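Local coordinates for stress-induced protein 1 (Caenorhabditis elegans, PDB 4YE0) that probably binds unfolded proteins as a small heat shock chaperone, the chain here carrying its alpha-crystallin domain, at residues A20-P24 with E25-V29; F59-P62 with K63-L67. All blocks are in the same frame, centred on the assembly; numbering follows the deposited sequence.

Contact 1: residues A20-P24 with E25-V29; sequences AAFKP and EELKV
E26 reaches back over the turn to the residues before it: its OE1 accepts a bond from K23 N at 2.9 Å, nearly straight at 163° but arriving from above the carboxylate plane. In the return direction E26 N donates to K23 O, 2.7 Å away, so side chain and backbone of one glutamate grip both polar backbone atoms of K23; L27 N gives P24 O a longer bond of 3.3 Å. With CG anti to its own carbonyl carbon (chi1 -67°) and the chain extended beyond it, the carboxylate comes in beside F22, crossing that side chain at about a right angle with the two planes 77° apart. The other oxygen, OE2, is bonded to H42 ND1 on strand 35-45, which fixes the rotation of the group. From another side than the carboxylate, CD2 of L27 meets CB of F22 at 4.1 Å, while F55 meets the F22 ring edge-to-face. The outer side is looser. There K23 and E25 run alongside each other, E25 OE1 lying 3.6 Å from K23 CB, yet NZ of K23 stops 4.9 Å short of E25 OE2, so no salt bridge closes. A water donates to both P24 O and L27 O. Replaced by an alanine, E26 would probably leave K23 N and H42 ND1 without the carboxylate that links them. A short 3-10 turn begun by a proline and leading into a strand thus forms part of the loop between strands 12-18 and 27-32 of the alpha-crystallin domain.

Contact 2: residues F59-P62 with K63-L67; sequences FTLP and KDVDL
A type I beta turn from P62 to V65, just after strand 49-60 of the alpha-crystallin domain, carries the chain into the loop that leads to strand 71-74. Its closing bond runs from V65 N to P62 O, 3.2 Å long and almost straight at 170°. V65 lies obliquely across the proline, its CG2 methyl 3.8 Å from P62 CD and 3.6 Å from P62 O. The valine torsion sets this up, for with CG1 anti to the backbone N (chi1 179°) the other methyl is directed back to the proline. The same CG2 also meets L61 CB at 4.1 Å. Further along, L67 comes back to L61, next after the strand, and its CD2 reaches CD2 of L61 at 3.8 Å, methyl against methyl, the two side chains crossing at a slant. F13 of strand 12-18 packs on L61, P62 and V65 alike, and I70 adds to the cover over L61. The polar residues turn elsewhere: the K63 side chain leads off from the turn, touching P62 with little more than CB, and OD2 of D64 makes a long, weak ion pair with K86. Backbone bonds of L61 with H34, D64 with T87 and D66 with P85 tie this stretch to other parts of the same chain. Between the two segments themselves the contact is apolar apart from one backbone bond, with L61 and V65 buried, and the proline, having no N-H to offer, contributes its ring and its carbonyl instead.

In the fold
Contacts 1 and 2 lie on opposite sides of the centre of the chain, their own centres 23 Å apart and their nearest atoms about 8 Å apart, so they do not touch. They are in series along the sequence, 20-29 closing before 59-67 begins. Strands 27-32 and 49-60, within this chain the two outermost of the three-stranded antiparallel sheet, connect them: contact 1 enters the first and contact 2 leaves the second, with strand 35-45 between. Both also join the two sheets of the alpha-crystallin sandwich, since contact 1 follows strand 12-18 and contact 2 leads toward strand 71-74, whose I74 meets L27 of contact 1.

Contact 1: residues A20-P24 with E25-V29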
loop_
_atom_site.group_PDB
_atom_site.type_symbol
_atom_site.label_atom_id
_atom_site.label_comp_id
_atom_site.label_asym_id
_atom_site.label_seq_id
_atom_site.Cartn_x
_atom_site.Cartn_y
_atom_site.Cartn_z
ATOM N N ALA A 20 8.729 3.318 0.075
ATOM C CA ALA A 20 9.539 2.455 -0.788
ATOM C C ALA A 20 8.737 1.638 -1.804
ATOM O O ALA A 20 9.278 1.223 -2.827
ATOM C CB ALA A 20 10.386 1.522 0.067
ATOM N N ALA A 21 7.455 1.410 -1.531
ATOM C CA ALA A 21 6.604 0.632 -2.436
ATOM C C ALA A 21 6.244 1.390 -3.713
ATOM O O ALA A 21 5.604 0.829 -4.603
ATOM C CB ALA A 21 5.334 0.196 -1.719
ATOM N N PHE A 22 6.644 2.658 -3.799
ATOM C CA PHE A 22 6.291 3.511 -4.929
ATOM C C PHE A 22 7.524 4.128 -5.551
ATOM O O PHE A 22 8.517 4.379 -4.871
ATOM C CB PHE A 22 5.351 4.626 -4.468
ATOM C CG PHE A 22 4.068 4.116 -3.898
ATOM C CD1 PHE A 22 4.003 3.696 -2.580
ATOM C CD2 PHE A 22 2.934 4.016 -4.692
ATOM C CE1 PHE A 22 2.827 3.194 -2.057
ATOM C CE2 PHE A 22 1.753 3.521 -4.173
ATOM C CZ PHE A 22 1.697 3.111 -2.857
ATOM N N LYS A 23 7.450 4.376 -6.851
ATOM C CA LYS A 23 8.475 5.151 -7.527
ATOM C C LYS A 23 8.247 6.633 -7.239
ATOM O O LYS A 23 7.102 7.075 -7.171
ATOM C CB LYS A 23 8.443 4.887 -9.032
ATOM C CG LYS A 23 9.056 3.551 -9.418
ATOM C CD LYS A 23 9.099 3.372 -10.925
ATOM C CE LYS A 23 10.249 2.460 -11.335
ATOM N NZ LYS A 23 10.174 2.118 -12.782
ATOM N N PRO A 24 9.334 7.405 -7.053
ATOM C CA PRO A 24 9.267 8.859 -6.907
ATOM C C PRO A 24 8.228 9.561 -7.788
ATOM O O PRO A 24 7.557 10.488 -7.327
ATOM C CB PRO A 24 10.684 9.287 -7.284
ATOM C CG PRO A 24 11.531 8.182 -6.737
ATOM C CD PRO A 24 10.708 6.914 -6.808
ATOM N N GLU A 25 8.084 9.104 -9.030
ATOM C CA GLU A 25 7.135 9.699 -9.987
ATOM C C GLU A 25 5.682 9.400 -9.644
ATOM O O GLU A 25 4.776 10.078 -10.123
ATOM C CB GLU A 25 7.378 9.181 -11.404
ATOM C CG GLU A 25 8.827 8.915 -11.750
ATOM C CD GLU A 25 9.208 7.451 -11.724
ATOM O OE1 GLU A 25 10.269 7.126 -11.149
ATOM O OE2 GLU A 25 8.458 6.630 -12.292
ATOM N N GLU A 26 5.471 8.361 -8.845
ATOM C CA GLU A 26 4.137 7.955 -8.413
ATOM C C GLU A 26 3.717 8.641 -7.111
ATOM O O GLU A 26 2.707 8.267 -6.514
ATOM C CB GLU A 26 4.103 6.439 -8.227
ATOM C CG GLU A 26 4.252 5.652 -9.521
ATOM C CD GLU A 26 4.507 4.170 -9.291
ATOM O OE1 GLU A 26 4.895 3.782 -8.167
ATOM O OE2 GLU A 26 4.320 3.384 -10.241
ATOM N N LEU A 27 4.478 9.645 -6.678
ATOM C CA LEU A 27 4.222 10.313 -5.413
ATOM C C LEU A 27 3.876 11.779 -5.594
ATOM O O LEU A 27 4.429 12.458 -6.457
ATOM C CB LEU A 27 5.431 10.171 -4.495
ATOM C CG LEU A 27 5.639 8.737 -4.009
ATOM C CD1 LEU A 27 7.076 8.541 -3.562
ATOM C CD2 LEU A 27 4.662 8.384 -2.889
ATOM N N LYS A 28 2.947 12.244 -4.766
ATOM C CA LYS A 28 2.494 13.627 -4.750
ATOM C C LYS A 28 2.569 14.154 -3.332
ATOM O O LYS A 28 2.172 13.468 -2.390
ATOM C CB LYS A 28 1.033 13.717 -5.209
ATOM C CG LYS A 28 0.835 14.059 -6.674
ATOM C CD LYS A 28 -0.548 14.653 -6.913
ATOM C CE LYS A 28 -0.681 15.233 -8.314
ATOM N NZ LYS A 28 -0.862 14.179 -9.351
ATOM N N VAL A 29 3.071 15.374 -3.182
ATOM C CA VAL A 29 3.007 16.077 -1.912
ATOM C C VAL A 29 2.364 17.430 -2.173
ATOM O O VAL A 29 2.854 18.215 -2.985
ATOM C CB VAL A 29 4.396 16.265 -1.274
ATOM C CG1 VAL A 29 4.261 17.002 0.052
ATOM C CG2 VAL A 29 5.065 14.915 -1.069
HETATM O O HOH W 1 6.579 13.083 -8.353
#

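Contact 2: residues F59-P62 with K63-L67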
loop_
_atom_site.group_PDB
_atom_site.type_symbol
_atom_site.label_atom_id
_atom_site.label_comp_id
_atom_site.label_asym_id
_atom_site.label_seq_id
_atom_site.Cartn_x
_atom_site.Cartn_y
_atom_site.Cartn_z
ATOM N N PHE A 59 -2.155 15.318 7.219
ATOM C CA PHE A 59 -2.142 15.902 8.557
ATOM C C PHE A 59 -2.049 17.416 8.514
ATOM O O PHE A 59 -1.693 18.011 7.493
ATOM C CB PHE A 59 -1.022 15.314 9.422
ATOM C CG PHE A 59 0.231 15.009 8.667
ATOM C CD1 PHE A 59 1.201 15.978 8.492
ATOM C CD2 PHE A 59 0.442 13.745 8.135
ATOM C CE1 PHE A 59 2.361 15.696 7.795
ATOM C CE2 PHE A 59 1.599 13.454 7.436
ATOM C CZ PHE A 59 2.559 14.432 7.265
ATOM N N THR A 60 -2.402 18.029 9.635
ATOM C CA THR A 60 -2.416 19.473 9.762
ATOM C C THR A 60 -1.142 19.892 10.471
ATOM O O THR A 60 -0.870 19.446 11.582
ATOM C CB THR A 60 -3.643 19.950 10.560
ATOM O OG1 THR A 60 -4.840 19.479 9.926
ATOM C CG2 THR A 60 -3.683 21.471 10.639
ATOM N N LEU A 61 -0.354 20.728 9.800
ATOM C CA LEU A 61 0.855 21.300 10.380
ATOM C C LEU A 61 0.486 22.269 11.495
ATOM O O LEU A 61 -0.558 22.924 11.426
ATOM C CB LEU A 61 1.654 22.057 9.310
ATOM C CG LEU A 61 2.620 21.302 8.384
ATOM C CD1 LEU A 61 2.514 19.786 8.473
ATOM C CD2 LEU A 61 2.440 21.770 6.947
ATOM N N PRO A 62 1.335 22.355 12.535
ATOM C CA PRO A 62 1.180 23.400 13.542
ATOM C C PRO A 62 1.157 24.800 12.930
ATOM O O PRO A 62 1.706 25.017 11.843
ATOM C CB PRO A 62 2.419 23.229 14.422
ATOM C CG PRO A 62 2.790 21.794 14.292
ATOM C CD PRO A 62 2.322 21.335 12.937
ATOM N N LYS A 63 0.530 25.734 13.642
ATOM C CA LYS A 63 0.441 27.137 13.222
ATOM C C LYS A 63 1.856 27.713 13.122
ATOM O O LYS A 63 2.157 28.554 12.270
ATOM C CB LYS A 63 -0.381 27.945 14.240
ATOM C CG LYS A 63 -1.737 27.343 14.612
ATOM C CD LYS A 63 -2.304 27.959 15.883
ATOM C CE LYS A 63 -2.755 29.394 15.661
ATOM N NZ LYS A 63 -3.499 29.939 16.834
ATOM N N ASP A 64 2.703 27.215 14.019
ATOM C CA ASP A 64 4.123 27.545 14.148
ATOM C C ASP A 64 5.005 27.340 12.895
ATOM O O ASP A 64 6.056 27.974 12.768
ATOM C CB ASP A 64 4.680 26.663 15.284
ATOM C CG ASP A 64 5.849 27.286 16.017
ATOM O OD1 ASP A 64 6.306 28.385 15.639
ATOM O OD2 ASP A 64 6.310 26.660 16.996
ATOM N N VAL A 65 4.602 26.454 11.987
ATOM C CA VAL A 65 5.488 26.029 10.896
ATOM C C VAL A 65 5.680 27.116 9.833
ATOM O O VAL A 65 4.725 27.773 9.413
ATOM C CB VAL A 65 4.989 24.723 10.229
ATOM C CG1 VAL A 65 5.905 24.314 9.081
ATOM C CG2 VAL A 65 4.911 23.601 11.255
ATOM N N ASP A 66 6.927 27.299 9.407
ATOM C CA ASP A 66 7.253 28.227 8.329
ATOM C C ASP A 66 7.024 27.519 6.993
ATOM O O ASP A 66 7.895 26.803 6.497
ATOM C CB ASP A 66 8.704 28.709 8.461
ATOM C CG ASP A 66 9.114 29.664 7.356
ATOM O OD1 ASP A 66 8.238 30.218 6.659
ATOM O OD2 ASP A 66 10.333 29.862 7.183
ATOM N N LEU A 67 5.844 27.735 6.415
ATOM C CA LEU A 67 5.404 27.000 5.226
ATOM C C LEU A 67 6.184 27.357 3.961
ATOM O O LEU A 67 6.200 26.585 3.008
ATOM C CB LEU A 67 3.905 27.220 4.982
ATOM C CG LEU A 67 2.947 26.898 6.136
ATOM C CD1 LEU A 67 1.511 27.156 5.718
ATOM C CD2 LEU A 67 3.089 25.465 6.613
#